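Local coordinates for dihydrodipicolinate reductase N-terminus domain-containing protein (Mycobacterium smegmatis, PDB 6IAQ) that acts as a native NADP-dependent amine dehydrogenase, probably catalysing the asymmetric reductive amination of ketones to amines, at residues G164-N169 against F268-R273; T218-T223 against E259-P264. All coordinates share one frame; numbering follows the deposited sequence.

Both contacts belong to the same mixed sheet of the C-terminal domain, and their centres lie about 22 Å apart. Contact 1 (164-169 with 268-273) joins two buried, parallel inner strands. Contact 2 (218-223 with 259-264) pins the exposed start of strand 219-230, outermost in this chain's sheet, to the end of its antiparallel neighbour, 249-260. Strands 249-260 and 265-273 follow each other in the chain and in the sheet, and both segments of contact 2 fall between those of contact 1 in the chain. The chemistry follows the setting: regular pairing, aromatic packing and a guanidinium held by serine hydroxyls in contact 1, against a beta bulge, a turn and carboxylates at the surface.

Contact 1: G164-N169 against F268-R273; sequences GKASWN and FEMSGR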
loop_
_atom_site.group_PDB
_atom_site.type_symbol
_atom_site.label_atom_id
_atom_site.label_comp_id
_atom_site.label_asym_id
_atom_site.label_seq_id
_atom_site.Cartn_x
_atom_site.Cartn_y
_atom_site.Cartn_z
ATOM N N GLY A 164 5.000 1.577 14.706
ATOM C CA GLY A 164 3.611 1.997 14.493
ATOM C C GLY A 164 3.001 2.539 15.761
ATOM O O GLY A 164 3.326 2.052 16.872
ATOM N N LYS A 165 2.115 3.509 15.589
ATOM C CA LYS A 165 1.350 4.141 16.671
ATOM C C LYS A 165 -0.078 4.282 16.165
ATOM O O LYS A 165 -0.261 4.839 15.065
ATOM C CB LYS A 165 1.951 5.491 17.085
ATOM C CG LYS A 165 1.350 6.054 18.360
ATOM C CD LYS A 165 2.016 7.306 18.917
ATOM C CE LYS A 165 1.818 8.521 18.039
ATOM N NZ LYS A 165 1.698 9.775 18.829
ATOM N N ALA A 166 -1.041 3.753 16.926
ATOM C CA ALA A 166 -2.456 3.714 16.524
ATOM C C ALA A 166 -3.340 4.041 17.716
ATOM O O ALA A 166 -3.022 3.663 18.874
ATOM C CB ALA A 166 -2.771 2.366 15.914
ATOM N N SER A 167 -4.437 4.721 17.415
ATOM C CA SER A 167 -5.495 5.076 18.377
ATOM C C SER A 167 -6.844 4.764 17.724
ATOM O O SER A 167 -7.068 5.196 16.604
ATOM C CB SER A 167 -5.376 6.534 18.786
ATOM O OG SER A 167 -6.360 6.877 19.752
ATOM N N TRP A 168 -7.716 4.058 18.439
ATOM C CA TRP A 168 -9.137 3.929 18.048
ATOM C C TRP A 168 -10.040 4.142 19.266
ATOM O O TRP A 168 -9.573 4.033 20.402
ATOM C CB TRP A 168 -9.401 2.619 17.304
ATOM C CG TRP A 168 -8.895 1.391 17.979
ATOM C CD1 TRP A 168 -7.724 0.756 17.719
ATOM C CD2 TRP A 168 -9.567 0.615 18.997
ATOM N NE1 TRP A 168 -7.610 -0.372 18.503
ATOM C CE2 TRP A 168 -8.722 -0.467 19.305
ATOM C CE3 TRP A 168 -10.799 0.720 19.657
ATOM C CZ2 TRP A 168 -9.080 -1.448 20.222
ATOM C CZ3 TRP A 168 -11.142 -0.232 20.584
ATOM C CH2 TRP A 168 -10.294 -1.301 20.848
ATOM N N ASN A 169 -11.281 4.501 18.970
ATOM C CA ASN A 169 -12.336 4.911 19.920
ATOM C C ASN A 169 -13.268 3.716 20.198
ATOM O O ASN A 169 -13.996 3.314 19.297
ATOM C CB ASN A 169 -13.109 6.091 19.363
ATOM C CG ASN A 169 -14.095 6.680 20.331
ATOM O OD1 ASN A 169 -14.167 6.265 21.484
ATOM N ND2 ASN A 169 -14.846 7.661 19.879
ATOM N N PHE A 268 4.941 -1.771 17.877
ATOM C CA PHE A 268 3.569 -1.264 17.623
ATOM C C PHE A 268 2.892 -0.923 18.943
ATOM O O PHE A 268 2.707 -1.801 19.802
ATOM C CB PHE A 268 2.802 -2.290 16.780
ATOM C CG PHE A 268 1.381 -1.895 16.471
ATOM C CD1 PHE A 268 1.106 -0.700 15.819
ATOM C CD2 PHE A 268 0.332 -2.754 16.740
ATOM C CE1 PHE A 268 -0.194 -0.339 15.511
ATOM C CE2 PHE A 268 -0.972 -2.391 16.451
ATOM C CZ PHE A 268 -1.235 -1.193 15.824
ATOM N N GLU A 269 2.507 0.335 19.089
ATOM C CA GLU A 269 1.755 0.824 20.257
ATOM C C GLU A 269 0.331 1.141 19.797
ATOM O O GLU A 269 0.162 1.886 18.786
ATOM C CB GLU A 269 2.451 2.050 20.837
ATOM C CG GLU A 269 1.669 2.732 21.929
ATOM C CD GLU A 269 2.370 3.956 22.488
ATOM O OE1 GLU A 269 2.767 4.802 21.707
ATOM O OE2 GLU A 269 2.549 4.029 23.701
ATOM N N MET A 270 -0.653 0.576 20.505
ATOM C CA MET A 270 -2.077 0.685 20.136
ATOM C C MET A 270 -2.893 1.020 21.371
ATOM O O MET A 270 -2.822 0.291 22.368
ATOM C CB MET A 270 -2.554 -0.625 19.491
ATOM C CG MET A 270 -3.935 -0.528 18.904
ATOM S SD MET A 270 -4.713 -2.171 18.870
ATOM C CE MET A 270 -5.117 -2.263 20.613
ATOM N N SER A 271 -3.653 2.094 21.297
ATOM C CA SER A 271 -4.626 2.458 22.343
ATOM C C SER A 271 -6.042 2.288 21.784
ATOM O O SER A 271 -6.351 2.829 20.689
ATOM C CB SER A 271 -4.397 3.839 22.851
ATOM O OG SER A 271 -5.451 4.217 23.723
ATOM N N GLY A 272 -6.860 1.581 22.542
ATOM C CA GLY A 272 -8.301 1.445 22.318
ATOM C C GLY A 272 -9.022 1.933 23.549
ATOM O O GLY A 272 -8.927 1.242 24.610
ATOM N N ARG A 273 -9.693 3.085 23.452
ATOM C CA ARG A 273 -10.278 3.740 24.641
ATOM C C ARG A 273 -11.482 4.591 24.252
ATOM O O ARG A 273 -11.626 4.971 23.080
ATOM C CB ARG A 273 -9.218 4.581 25.363
ATOM C CG ARG A 273 -8.755 5.816 24.585
ATOM C CD ARG A 273 -7.539 6.553 25.194
ATOM N NE ARG A 273 -7.432 7.778 24.409
ATOM C CZ ARG A 273 -6.854 7.856 23.204
ATOM N NH1 ARG A 273 -6.238 6.800 22.684
ATOM N NH2 ARG A 273 -6.919 8.990 22.524
HETATM O O HOH W 1 -5.958 9.952 19.713
#
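W168 and M270 are brought together by their first torsions: the indole CG sits between its backbone N and carbonyl carbon (chi1 51°), folding the ring across the neighbouring strand, and the methionine CG is anti to its N and brings the sulfur to the indole edge. The frame is a parallel strand pair inside the mixed sheet of the C-terminal domain. Its bonds alternate in the usual parallel way: E269 N donates to G164 O, A166 N to E269 O at 2.9 Å, S271 N to A166 O, W168 N to S271 O and R273 N to W168 O.

One face of the sheet is apolar. W168 NE1 gives a weak hydrogen bond to M270 SD (3.4 Å), which lies in the ring plane, a Met-aromatic contact at the edge. Over the face, G272 CA stands 3.4 Å from the centroid of the six-membered ring, a CH-pi contact that glycine suits, having no side chain to hold the indole off. Glycine at 164 likewise lets the F268 ring lie beside the backbone, with CD1 3.7 Å from G164 O, while the small A166 CB touches F268 CE1 at 3.8 Å. W145 of helix 141-153 and F203 of helix 203-215 also pack here, and the W168 side chain is about 7 Å from the bound NADP.

The other face is polar. R273, extended from CG to NE, runs back over the strands, and its NH1 donates to S271 OG, in the guanidinium plane, and to S167 OG, 27° out of it. Further bonds, S271 OG to D229 and S167 OG to Y275, and a salt bridge from R273 NH2 to E279 extend this network. A water accepts from R273 NH2 at 3.1 Å and also meets S167 OG at 3.1 Å.

Contact 2: T218-T223 against E259-P264; sequences TVKSIT and ETEEGP
T218 is gripped by the carboxylate of E262 through two bonds. Its backbone N donates to E262 OE1 (2.9 Å) and its hydroxyl OG1 donates to E262 OE2 (2.7 Å), each meeting its oxygen on the syn side. The threonine hydroxyl lies beside the backbone N (chi1 -42°), which is why one flat acceptor can serve both donors; a glutamate, bent at chi2, is long enough to reach back from the turn. T218 O is satisfied in turn by E261 N at 2.7 Å.

Further along, E259 O accepts twice, from K220 N at 2.8 Å and from S221 N at 3.2 Å, both donors approaching from the same face of its carbonyl plane. E259 N completes the pairing by donating to S221 O. The E259 carboxylate has its salt bridge with R257, and K220 NZ remains 4.0 Å from E259 OE1, beyond a salt bridge. The K220 and E261 side chains cross at about a right angle, with K220 CD 3.4 Å from E261 OE1, a long flexible chain suited to an exposed position.

Just past the turn, P264 O accepts from both T260 N and T260 OG1, which closes the hairpin, the hydroxyl lying 2.6 Å away on a lone pair. G263 has a positive phi (126°), a conformation that calls for glycine.

Two residues, K220 and S221, thus face the single E259, a classic beta bulge on the outermost strand of this chain's sheet, next to the type I turn T260-G263 of the beta-hairpin formed by strands 249-260 and 265-273.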
loop_
_atom_site.group_PDB
_atom_site.type_symbol
_atom_site.label_atom_id
_atom_site.label_comp_id
_atom_site.label_asym_id
_atom_site.label_seq_id
_atom_site.Cartn_x
_atom_site.Cartn_y
_atom_site.Cartn_z
ATOM N N THR A 218 13.069 -14.106 11.009
ATOM C CA THR A 218 13.134 -15.116 12.097
ATOM C C THR A 218 13.037 -14.405 13.433
ATOM O O THR A 218 13.901 -13.544 13.709
ATOM C CB THR A 218 14.446 -15.919 12.075
ATOM O OG1 THR A 218 14.742 -16.247 10.719
ATOM C CG2 THR A 218 14.369 -17.180 12.907
ATOM N N VAL A 219 12.057 -14.790 14.253
ATOM C CA VAL A 219 11.884 -14.159 15.586
ATOM C C VAL A 219 13.138 -14.462 16.412
ATOM O O VAL A 219 13.570 -15.621 16.432
ATOM C CB VAL A 219 10.594 -14.629 16.277
ATOM C CG1 VAL A 219 10.483 -14.061 17.662
ATOM C CG2 VAL A 219 9.357 -14.273 15.468
ATOM N N LYS A 220 13.720 -13.435 17.024
ATOM C CA LYS A 220 14.805 -13.553 18.025
ATOM C C LYS A 220 14.199 -13.336 19.403
ATOM O O LYS A 220 14.558 -14.070 20.313
ATOM C CB LYS A 220 15.901 -12.518 17.754
ATOM C CG LYS A 220 17.005 -12.434 18.796
ATOM C CD LYS A 220 18.113 -11.506 18.365
ATOM C CE LYS A 220 19.293 -11.508 19.312
ATOM N NZ LYS A 220 19.680 -10.126 19.703
ATOM N N SER A 221 13.312 -12.352 19.548
ATOM C CA SER A 221 12.783 -11.923 20.862
ATOM C C SER A 221 11.388 -11.305 20.683
ATOM O O SER A 221 11.213 -10.531 19.716
ATOM C CB SER A 221 13.753 -10.966 21.502
ATOM O OG SER A 221 13.073 -10.009 22.290
ATOM N N ILE A 222 10.449 -11.630 21.575
ATOM C CA ILE A 222 9.089 -11.021 21.623
ATOM C C ILE A 222 8.892 -10.433 23.022
ATOM O O ILE A 222 9.027 -11.186 24.003
ATOM C CB ILE A 222 7.985 -12.046 21.280
ATOM C CG1 ILE A 222 8.274 -12.767 19.963
ATOM C CG2 ILE A 222 6.618 -11.366 21.276
ATOM C CD1 ILE A 222 7.216 -13.739 19.518
ATOM N N THR A 223 8.548 -9.148 23.108
ATOM C CA THR A 223 8.172 -8.457 24.369
ATOM C C THR A 223 6.861 -7.699 24.187
ATOM O O THR A 223 6.451 -7.457 23.043
ATOM C CB THR A 223 9.289 -7.524 24.849
ATOM O OG1 THR A 223 9.703 -6.725 23.737
ATOM C CG2 THR A 223 10.449 -8.305 25.435
ATOM N N GLU A 259 11.987 -8.508 17.849
ATOM C CA GLU A 259 13.341 -8.448 17.246
ATOM C C GLU A 259 13.521 -9.666 16.360
ATOM O O GLU A 259 13.103 -10.757 16.774
ATOM C CB GLU A 259 14.415 -8.425 18.319
ATOM C CG GLU A 259 14.189 -7.341 19.333
ATOM C CD GLU A 259 15.329 -7.227 20.334
ATOM O OE1 GLU A 259 16.354 -7.931 20.153
ATOM O OE2 GLU A 259 15.173 -6.460 21.302
ATOM N N THR A 260 14.107 -9.478 15.189
ATOM C CA THR A 260 14.412 -10.589 14.264
ATOM C C THR A 260 15.898 -10.924 14.363
ATOM O O THR A 260 16.696 -10.023 14.704
ATOM C CB THR A 260 13.981 -10.233 12.838
ATOM O OG1 THR A 260 14.790 -9.144 12.382
ATOM C CG2 THR A 260 12.510 -9.888 12.774
ATOM N N GLU A 261 16.249 -12.173 14.051
ATOM C CA GLU A 261 17.667 -12.599 13.962
ATOM C C GLU A 261 18.351 -11.733 12.895
ATOM O O GLU A 261 19.474 -11.299 13.129
ATOM C CB GLU A 261 17.767 -14.103 13.681
ATOM C CG GLU A 261 17.260 -14.992 14.812
ATOM C CD GLU A 261 18.007 -14.917 16.151
ATOM O OE1 GLU A 261 18.927 -14.052 16.327
ATOM O OE2 GLU A 261 17.646 -15.712 17.061
ATOM N N GLU A 262 17.659 -11.422 11.798
ATOM C CA GLU A 262 18.254 -10.760 10.611
ATOM C C GLU A 262 18.535 -9.269 10.864
ATOM O O GLU A 262 19.222 -8.673 10.019
ATOM C CB GLU A 262 17.356 -10.952 9.390
ATOM C CG GLU A 262 17.213 -12.394 8.946
ATOM C CD GLU A 262 16.149 -13.212 9.666
ATOM O OE1 GLU A 262 15.560 -12.716 10.657
ATOM O OE2 GLU A 262 15.901 -14.348 9.242
ATOM N N GLY A 263 18.027 -8.659 11.939
ATOM C CA GLY A 263 18.346 -7.254 12.293
ATOM C C GLY A 263 17.115 -6.359 12.480
ATOM O O GLY A 263 16.996 -5.680 13.503
ATOM N N PRO A 264 16.167 -6.275 11.516
ATOM C CA PRO A 264 14.976 -5.436 11.695
ATOM C C PRO A 264 14.236 -5.731 13.004
ATOM O O PRO A 264 14.069 -6.889 13.391
ATOM C CB PRO A 264 14.108 -5.777 10.479
ATOM C CG PRO A 264 15.104 -6.199 9.435
ATOM C CD PRO A 264 16.191 -6.928 10.200
#